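Local coordinates for protein 4-hydroxy-tetrahydrodipicolinate synthase (Methylacidiphilum fumariolicum SolV, PDB 6T3T) that probably condenses pyruvate with aspartate beta-semialdehyde into 4-hydroxy-tetrahydrodipicolinate, a step of lysine biosynthesis, as a homotetramer built from two dimers, at residues G78-A83 with S104-R109; G99-S104 with L131-P136. All coordinates share one frame; numbering follows the deposited sequence.

Contact 1: residues G78-A83 with S104-R109; sequences GSNSTA and SPYYNR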
ATOM      1  N   GLY A  78     -26.935   0.709   5.609  1.00 20.98           N
ATOM      2  CA  GLY A  78     -25.910  -0.256   5.955  1.00 23.15           C
ATOM      3  C   GLY A  78     -25.430  -0.175   7.403  1.00 21.47           C
ATOM      4  O   GLY A  78     -25.615   0.799   8.135  1.00 24.89           O
ATOM      5  N   SER A  79     -24.768  -1.242   7.827  1.00 23.79           N
ATOM      6  CA  SER A  79     -24.210  -1.299   9.169  1.00 21.99           C
ATOM      7  C   SER A  79     -23.150  -2.378   9.159  1.00 17.59           C
ATOM      8  O   SER A  79     -23.127  -3.222   8.266  1.00 19.60           O
ATOM      9  CB  SER A  79     -25.279  -1.584  10.229  1.00 21.85           C
ATOM     10  OG  SER A  79     -24.683  -1.629  11.510  1.00 19.68           O
ATOM     11  N   ASN A  80     -22.247  -2.335  10.133  1.00 18.62           N
ATOM     12  CA  ASN A  80     -21.373  -3.494  10.284  1.00 21.86           C
ATOM     13  C   ASN A  80     -22.000  -4.559  11.178  1.00 19.14           C
ATOM     14  O   ASN A  80     -21.342  -5.551  11.501  1.00 19.45           O
ATOM     15  CB  ASN A  80     -19.996  -3.084  10.819  1.00 20.73           C
ATOM     16  CG  ASN A  80     -20.067  -2.458  12.189  1.00 21.49           C
ATOM     17  OD1 ASN A  80     -21.152  -2.270  12.750  1.00 22.54           O
ATOM     18  ND2 ASN A  80     -18.904  -2.140  12.746  1.00 23.12           N
ATOM     19  N   SER A  81     -23.239  -4.340  11.612  1.00 18.63           N
ATOM     20  CA  SER A  81     -24.084  -5.359  12.219  1.00 21.09           C
ATOM     21  C   SER A  81     -25.171  -5.746  11.226  1.00 22.61           C
ATOM     22  O   SER A  81     -25.986  -4.897  10.821  1.00 19.42           O
ATOM     23  CB  SER A  81     -24.716  -4.854  13.511  1.00 18.72           C
ATOM     24  OG  SER A  81     -25.794  -5.704  13.878  1.00 24.32           O
ATOM     25  N   THR A  82     -25.188  -7.025  10.847  1.00 17.72           N
ATOM     26  CA  THR A  82     -26.189  -7.498   9.904  1.00 20.40           C
ATOM     27  C   THR A  82     -27.595  -7.272  10.449  1.00 20.09           C
ATOM     28  O   THR A  82     -28.482  -6.827   9.723  1.00 18.92           O
ATOM     29  CB  THR A  82     -25.934  -8.971   9.598  1.00 21.58           C
ATOM     30  OG1 THR A  82     -24.578  -9.126   9.144  1.00 20.31           O
ATOM     31  CG2 THR A  82     -26.902  -9.519   8.556  1.00 16.63           C
ATOM     32  N   ALA A  83     -27.811  -7.551  11.737  1.00 22.47           N
ATOM     33  CA  ALA A  83     -29.133  -7.326  12.315  1.00 22.79           C
ATOM     34  C   ALA A  83     -29.544  -5.859  12.239  1.00 24.13           C
ATOM     35  O   ALA A  83     -30.674  -5.548  11.852  1.00 18.51           O
ATOM     36  CB  ALA A  83     -29.159  -7.823  13.763  1.00 25.47           C
ATOM     37  N   SER A 104     -20.536  -1.966   2.660  1.00 19.82           N
ATOM     38  CA  SER A 104     -20.017  -3.190   3.233  1.00 21.00           C
ATOM     39  C   SER A 104     -19.651  -2.925   4.695  1.00 22.12           C
ATOM     40  O   SER A 104     -19.335  -1.788   5.065  1.00 16.56           O
ATOM     41  CB  SER A 104     -18.804  -3.710   2.449  1.00 19.54           C
ATOM     42  OG  SER A 104     -17.771  -2.779   2.501  1.00 28.94           O
ATOM     43  N   PRO A 105     -19.766  -3.938   5.558  1.00 20.16           N
ATOM     44  CA  PRO A 105     -19.350  -3.777   6.954  1.00 17.71           C
ATOM     45  C   PRO A 105     -17.978  -3.136   7.074  1.00 16.50           C
ATOM     46  O   PRO A 105     -17.044  -3.474   6.346  1.00 19.00           O
ATOM     47  CB  PRO A 105     -19.347  -5.216   7.482  1.00 18.62           C
ATOM     48  CG  PRO A 105     -20.453  -5.874   6.735  1.00 14.16           C
ATOM     49  CD  PRO A 105     -20.424  -5.231   5.333  1.00 20.32           C
ATOM     50  N   TYR A 106     -17.885  -2.165   7.965  1.00 14.50           N
ATOM     51  CA  TYR A 106     -16.658  -1.453   8.268  1.00 16.54           C
ATOM     52  C   TYR A 106     -16.132  -1.948   9.620  1.00 16.93           C
ATOM     53  O   TYR A 106     -16.900  -2.433  10.465  1.00 16.65           O
ATOM     54  CB  TYR A 106     -16.928   0.059   8.288  1.00 15.49           C
ATOM     55  CG  TYR A 106     -18.226   0.366   9.015  1.00 18.60           C
ATOM     56  CD1 TYR A 106     -18.289   0.415  10.422  1.00 21.10           C
ATOM     57  CD2 TYR A 106     -19.406   0.476   8.305  1.00 18.06           C
ATOM     58  CE1 TYR A 106     -19.495   0.638  11.079  1.00 16.54           C
ATOM     59  CE2 TYR A 106     -20.603   0.683   8.936  1.00 22.82           C
ATOM     60  CZ  TYR A 106     -20.651   0.760  10.320  1.00 22.88           C
ATOM     61  OH  TYR A 106     -21.866   0.961  10.916  1.00 21.51           O
ATOM     62  N   TYR A 107     -14.813  -1.870   9.782  1.00 18.24           N
ATOM     63  CA  TYR A 107     -14.102  -2.079  11.050  1.00 21.42           C
ATOM     64  C   TYR A 107     -13.945  -3.556  11.451  1.00 22.88           C
ATOM     65  O   TYR A 107     -12.854  -3.960  11.862  1.00 17.00           O
ATOM     66  CB  TYR A 107     -14.776  -1.310  12.193  1.00 16.58           C
ATOM     67  CG  TYR A 107     -14.021  -1.420  13.519  1.00 20.66           C
ATOM     68  CD1 TYR A 107     -12.747  -0.896  13.658  1.00 23.35           C
ATOM     69  CD2 TYR A 107     -14.598  -2.021  14.629  1.00 27.62           C
ATOM     70  CE1 TYR A 107     -12.059  -0.986  14.866  1.00 24.72           C
ATOM     71  CE2 TYR A 107     -13.925  -2.100  15.843  1.00 30.92           C
ATOM     72  CZ  TYR A 107     -12.650  -1.595  15.943  1.00 27.67           C
ATOM     73  OH  TYR A 107     -11.981  -1.675  17.140  1.00 35.24           O
ATOM     74  N   ASN A 108     -15.006  -4.367  11.359  1.00 18.26           N
ATOM     75  CA  ASN A 108     -14.842  -5.757  11.794  1.00 22.40           C
ATOM     76  C   ASN A 108     -14.273  -6.655  10.705  1.00 21.12           C
ATOM     77  O   ASN A 108     -13.953  -7.811  10.993  1.00 20.33           O
ATOM     78  CB  ASN A 108     -16.157  -6.347  12.354  1.00 17.59           C
ATOM     79  CG  ASN A 108     -17.369  -6.049  11.493  1.00 20.04           C
ATOM     80  OD1 ASN A 108     -17.242  -5.660  10.325  1.00 18.56           O
ATOM     81  ND2 ASN A 108     -18.569  -6.207  12.082  1.00 18.30           N
ATOM     82  N   ARG A 109     -14.071  -6.126   9.502  1.00 18.04           N
ATOM     83  CA  ARG A 109     -13.318  -6.783   8.437  1.00 20.74           C
ATOM     84  C   ARG A 109     -13.732  -8.230   8.158  1.00 19.57           C
ATOM     85  O   ARG A 109     -12.884  -9.129   8.173  1.00 21.66           O
ATOM     86  CB  ARG A 109     -11.824  -6.718   8.722  1.00 17.14           C
ATOM     87  CG  ARG A 109     -11.303  -5.329   9.045  1.00 19.54           C
ATOM     88  CD  ARG A 109      -9.797  -5.232   8.782  1.00 27.80           C
ATOM     89  NE  ARG A 109      -9.439  -5.915   7.540  1.00 26.64           N
ATOM     90  CZ  ARG A 109      -8.235  -5.887   6.982  1.00 36.20           C
ATOM     91  NH1 ARG A 109      -7.255  -5.197   7.550  1.00 41.38           N
ATOM     92  NH2 ARG A 109      -8.006  -6.562   5.861  1.00 35.28           N
TER
HETATM   93  O   HOH W   1     -23.613   2.394   8.805  1.00 33.27           O
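Asn80 and Asn108 start the polar grip between two barrel-top loops: Asn108 ND2 donates to Asn80 O at 2.9 Å, the oxygen close to the donor's amide plane. The Asn80 amide answers, its ND2 giving a hydrogen bond of 3.1 Å to Tyr106 O. With CG between the backbone N and the carbonyl carbon (chi1 62°), that amide lies stacked on the Tyr106 ring, the planes 24° apart, and CB makes a CH-pi contact over the same ring, 3.9 Å from its centroid. Asn80 N reaches Tyr106 OH in a weak bond of 3.4 Å, and one water links this hydroxyl to Gly78 O. A leucine at Tyr106 would probably leave Asn80 without its flat stacking partner and the water with one anchor fewer. Pro105 CB packs 3.9 Å from Asn80 CA. The 104-109 loop also carries Tyr107, a predicted proton-relay residue whose OH bonds Thr44 of the second subunit, placing the contact at the dimer interface on the catalytic end of the TIM barrel. It joins the start of helix 82-95, capped by Ser81, to the loop between strand 99-103 and helix 112-125, whose Leu115 and His118 pack on Pro105.

Contact 2: residues G99-S104 with L131-P136; sequences GVLLVS and LLYNIP. With SO4 (sulfate ion), chain E.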
ATOM      1  N   GLY A  99     -35.423   2.109  -2.757  1.00 21.19           N
ATOM      2  CA  GLY A  99     -34.374   1.114  -2.586  1.00 19.64           C
ATOM      3  C   GLY A  99     -33.415   1.560  -1.499  1.00 16.36           C
ATOM      4  O   GLY A  99     -33.546   2.650  -0.949  1.00 22.11           O
ATOM      5  N   VAL A 100     -32.399   0.729  -1.222  1.00 19.60           N
ATOM      6  CA  VAL A 100     -31.438   1.051  -0.169  1.00 20.94           C
ATOM      7  C   VAL A 100     -30.017   0.873  -0.681  1.00 21.05           C
ATOM      8  O   VAL A 100     -29.760   0.102  -1.608  1.00 16.67           O
ATOM      9  CB  VAL A 100     -31.616   0.229   1.132  1.00 21.60           C
ATOM     10  CG1 VAL A 100     -32.875   0.645   1.872  1.00 22.06           C
ATOM     11  CG2 VAL A 100     -31.581  -1.287   0.865  1.00 19.48           C
ATOM     12  N   LEU A 101     -29.104   1.651  -0.103  1.00 20.11           N
ATOM     13  CA  LEU A 101     -27.674   1.534  -0.360  1.00 21.74           C
ATOM     14  C   LEU A 101     -27.020   0.911   0.862  1.00 21.40           C
ATOM     15  O   LEU A 101     -27.112   1.463   1.959  1.00 23.41           O
ATOM     16  CB  LEU A 101     -27.055   2.905  -0.632  1.00 22.39           C
ATOM     17  CG  LEU A 101     -25.578   2.955  -0.991  1.00 23.79           C
ATOM     18  CD1 LEU A 101     -25.427   2.508  -2.440  1.00 21.89           C
ATOM     19  CD2 LEU A 101     -24.992   4.357  -0.793  1.00 30.30           C
ATOM     20  N   LEU A 102     -26.325  -0.213   0.670  1.00 18.39           N
ATOM     21  CA  LEU A 102     -25.750  -0.985   1.775  1.00 21.66           C
ATOM     22  C   LEU A 102     -24.216  -0.945   1.686  1.00 19.60           C
ATOM     23  O   LEU A 102     -23.613  -1.640   0.868  1.00 19.24           O
ATOM     24  CB  LEU A 102     -26.264  -2.426   1.755  1.00 19.16           C
ATOM     25  CG  LEU A 102     -27.785  -2.653   1.945  1.00 21.58           C
ATOM     26  CD1 LEU A 102     -28.180  -4.121   1.683  1.00 18.82           C
ATOM     27  CD2 LEU A 102     -28.259  -2.215   3.331  1.00 17.82           C
ATOM     28  N   VAL A 103     -23.590  -0.118   2.520  1.00 18.37           N
ATOM     29  CA  VAL A 103     -22.132  -0.140   2.609  1.00 19.84           C
ATOM     30  C   VAL A 103     -21.695  -1.499   3.131  1.00 21.31           C
ATOM     31  O   VAL A 103     -22.388  -2.135   3.946  1.00 17.62           O
ATOM     32  CB  VAL A 103     -21.630   0.981   3.538  1.00 22.38           C
ATOM     33  CG1 VAL A 103     -21.968   0.644   5.010  1.00 15.85           C
ATOM     34  CG2 VAL A 103     -20.111   1.204   3.366  1.00 16.51           C
ATOM     35  N   SER A 104     -20.536  -1.966   2.660  1.00 19.82           N
ATOM     36  CA  SER A 104     -20.017  -3.190   3.233  1.00 21.00           C
ATOM     37  C   SER A 104     -19.651  -2.925   4.695  1.00 22.12           C
ATOM     38  O   SER A 104     -19.335  -1.788   5.065  1.00 16.56           O
ATOM     39  CB  SER A 104     -18.804  -3.710   2.449  1.00 19.54           C
ATOM     40  OG  SER A 104     -17.771  -2.779   2.501  1.00 28.94           O
ATOM     41  N   LEU A 131     -28.631  -1.529  -3.657  1.00 21.46           N
ATOM     42  CA  LEU A 131     -27.322  -1.183  -4.208  1.00 21.64           C
ATOM     43  C   LEU A 131     -26.264  -1.529  -3.167  1.00 18.65           C
ATOM     44  O   LEU A 131     -26.352  -1.079  -2.021  1.00 16.89           O
ATOM     45  CB  LEU A 131     -27.252   0.303  -4.581  1.00 18.09           C
ATOM     46  CG  LEU A 131     -28.120   0.864  -5.719  1.00 19.62           C
ATOM     47  CD1 LEU A 131     -28.110   2.387  -5.658  1.00 20.19           C
ATOM     48  CD2 LEU A 131     -27.624   0.418  -7.103  1.00 17.50           C
ATOM     49  N   LEU A 132     -25.300  -2.362  -3.549  1.00 17.14           N
ATOM     50  CA  LEU A 132     -24.126  -2.595  -2.726  1.00 18.67           C
ATOM     51  C   LEU A 132     -23.247  -1.355  -2.750  1.00 20.18           C
ATOM     52  O   LEU A 132     -23.364  -0.498  -3.631  1.00 16.95           O
ATOM     53  CB  LEU A 132     -23.319  -3.798  -3.239  1.00 21.12           C
ATOM     54  CG  LEU A 132     -24.015  -5.165  -3.339  1.00 23.00           C
ATOM     55  CD1 LEU A 132     -23.057  -6.238  -3.865  1.00 14.52           C
ATOM     56  CD2 LEU A 132     -24.644  -5.583  -1.977  1.00 19.69           C
ATOM     57  N   TYR A 133     -22.345  -1.255  -1.777  1.00 20.41           N
ATOM     58  CA  TYR A 133     -21.476  -0.090  -1.726  1.00 15.93           C
ATOM     59  C   TYR A 133     -20.092  -0.535  -1.268  1.00 18.53           C
ATOM     60  O   TYR A 133     -19.895  -0.868  -0.101  1.00 19.31           O
ATOM     61  CB  TYR A 133     -22.089   0.980  -0.834  1.00 16.80           C
ATOM     62  CG  TYR A 133     -21.304   2.249  -0.589  1.00 14.50           C
ATOM     63  CD1 TYR A 133     -20.230   2.620  -1.385  1.00 20.74           C
ATOM     64  CD2 TYR A 133     -21.676   3.091   0.442  1.00 23.29           C
ATOM     65  CE1 TYR A 133     -19.527   3.782  -1.133  1.00 20.09           C
ATOM     66  CE2 TYR A 133     -21.000   4.256   0.698  1.00 20.80           C
ATOM     67  CZ  TYR A 133     -19.929   4.601  -0.080  1.00 23.22           C
ATOM     68  OH  TYR A 133     -19.282   5.768   0.223  1.00 26.19           O
ATOM     69  N   ASN A 134     -19.149  -0.578  -2.206  1.00 20.15           N
ATOM     70  CA  ASN A 134     -17.789  -1.022  -1.934  1.00 19.16           C
ATOM     71  C   ASN A 134     -16.907   0.202  -1.740  1.00 17.81           C
ATOM     72  O   ASN A 134     -16.760   1.011  -2.661  1.00 20.63           O
ATOM     73  CB  ASN A 134     -17.245  -1.877  -3.065  1.00 17.79           C
ATOM     74  CG  ASN A 134     -15.842  -2.333  -2.786  1.00 23.11           C
ATOM     75  OD1 ASN A 134     -15.555  -2.817  -1.680  1.00 24.39           O
ATOM     76  ND2 ASN A 134     -14.936  -2.103  -3.738  1.00 20.51           N
ATOM     77  N   ILE A 135     -16.336   0.350  -0.550  1.00 19.01           N
ATOM     78  CA  ILE A 135     -15.412   1.455  -0.303  1.00 18.67           C
ATOM     79  C   ILE A 135     -14.342   0.980   0.676  1.00 19.91           C
ATOM     80  O   ILE A 135     -14.446   1.215   1.894  1.00 19.61           O
ATOM     81  CB  ILE A 135     -16.152   2.733   0.163  1.00 17.95           C
ATOM     82  CG1 ILE A 135     -15.155   3.879   0.402  1.00 24.02           C
ATOM     83  CG2 ILE A 135     -17.119   2.490   1.370  1.00 16.93           C
ATOM     84  CD1 ILE A 135     -15.778   5.228   0.253  1.00 23.31           C
ATOM     85  N   PRO A 136     -13.310   0.285   0.176  1.00 16.87           N
ATOM     86  CA  PRO A 136     -12.286  -0.284   1.063  1.00 18.57           C
ATOM     87  C   PRO A 136     -11.478   0.732   1.858  1.00 18.31           C
ATOM     88  O   PRO A 136     -10.997   0.388   2.941  1.00 14.89           O
ATOM     89  CB  PRO A 136     -11.390  -1.088   0.096  1.00 19.34           C
ATOM     90  CG  PRO A 136     -11.618  -0.496  -1.236  1.00 23.61           C
ATOM     91  CD  PRO A 136     -13.053  -0.024  -1.240  1.00 23.40           C
TER
HETATM   92  S   SO4 E 401     -22.194   8.218   0.640  1.00 36.42           S
HETATM   93  O1  SO4 E 401     -22.658   9.483   1.218  1.00 32.91           O
HETATM   94  O2  SO4 E 401     -23.249   7.513  -0.073  1.00 29.15           O
HETATM   95  O3  SO4 E 401     -21.808   7.306   1.712  1.00 35.25           O
HETATM   96  O4  SO4 E 401     -21.103   8.525  -0.273  1.00 44.56           O
HETATM   97  O   HOH W   2     -15.909  -2.279   0.817  1.00 20.23           O
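Tyr133 packs against Val103 and Leu101 where two neighbouring parallel strands of the TIM barrel run side by side. Leu101 pairs with Leu131, Leu102 with Leu132 and Val103 with Tyr133. Leu131 N donates to Val100 O at 2.9 Å, nearly straight at 178°; Leu102 N returns a bond to Leu131 O, and Ser104 N closes the ladder on Tyr133 O. From its base outward, Tyr133 CB lies 3.5 Å from Leu102 O and beside Val103 CA. CG, anti to the backbone N (chi1 177°), carries the ring onward on the face shared with Leu101, Leu131 and Val103. Ring atom CD2 meets Val103 CB at 3.7 Å and Leu101 CD2 at 3.8 Å, both approaching obliquely. Further out, Tyr133 CE2 lies 3.3 Å from sulfate O3, which sits at the ring edge near its plane. Tyr133 OH is 3.3 Å from both sulfate O3 and O4; the bond to O3 is weak and not settled. Ile135 CG2 lies over one ring face, toward its rim, and touches Val103 CG2. A water accepts hydrogen bonds from Ser104 OG and Ile135 N and donates one to Asn134 OD1, bridging the ends of the two strands. The sulfate, which probably comes from the crystallisation liquor, is also hydrogen-bonded by Thr44 OG1 and Thr45 N. Tyr133 is the predicted proton donor/acceptor and the adjacent Lys162 the predicted Schiff-base lysine, so this apolar packing probably directs the phenol toward the pocket where pyruvate would react.

How the contacts relate
Along the chain, 78-83 comes first, following strand 72-76 and leading into helix 82-95. Strand 99-103 then opens contact 2, and directly after it 104-109 closes the loop of contact 1 around that helix and strand. Helix 112-125 follows before 131-136 closes contact 2, completing a beta-alpha-beta crossover. The two loops therefore cross, with Ser104 belonging to both. Gly78 packs on Leu102 and Val103, so the contacts touch directly, their centres about 11 Å apart. Contact 2 builds the barrel wall, and contact 1 fastens loops beyond the C-terminal strand ends. Both contacts also touch the second subunit.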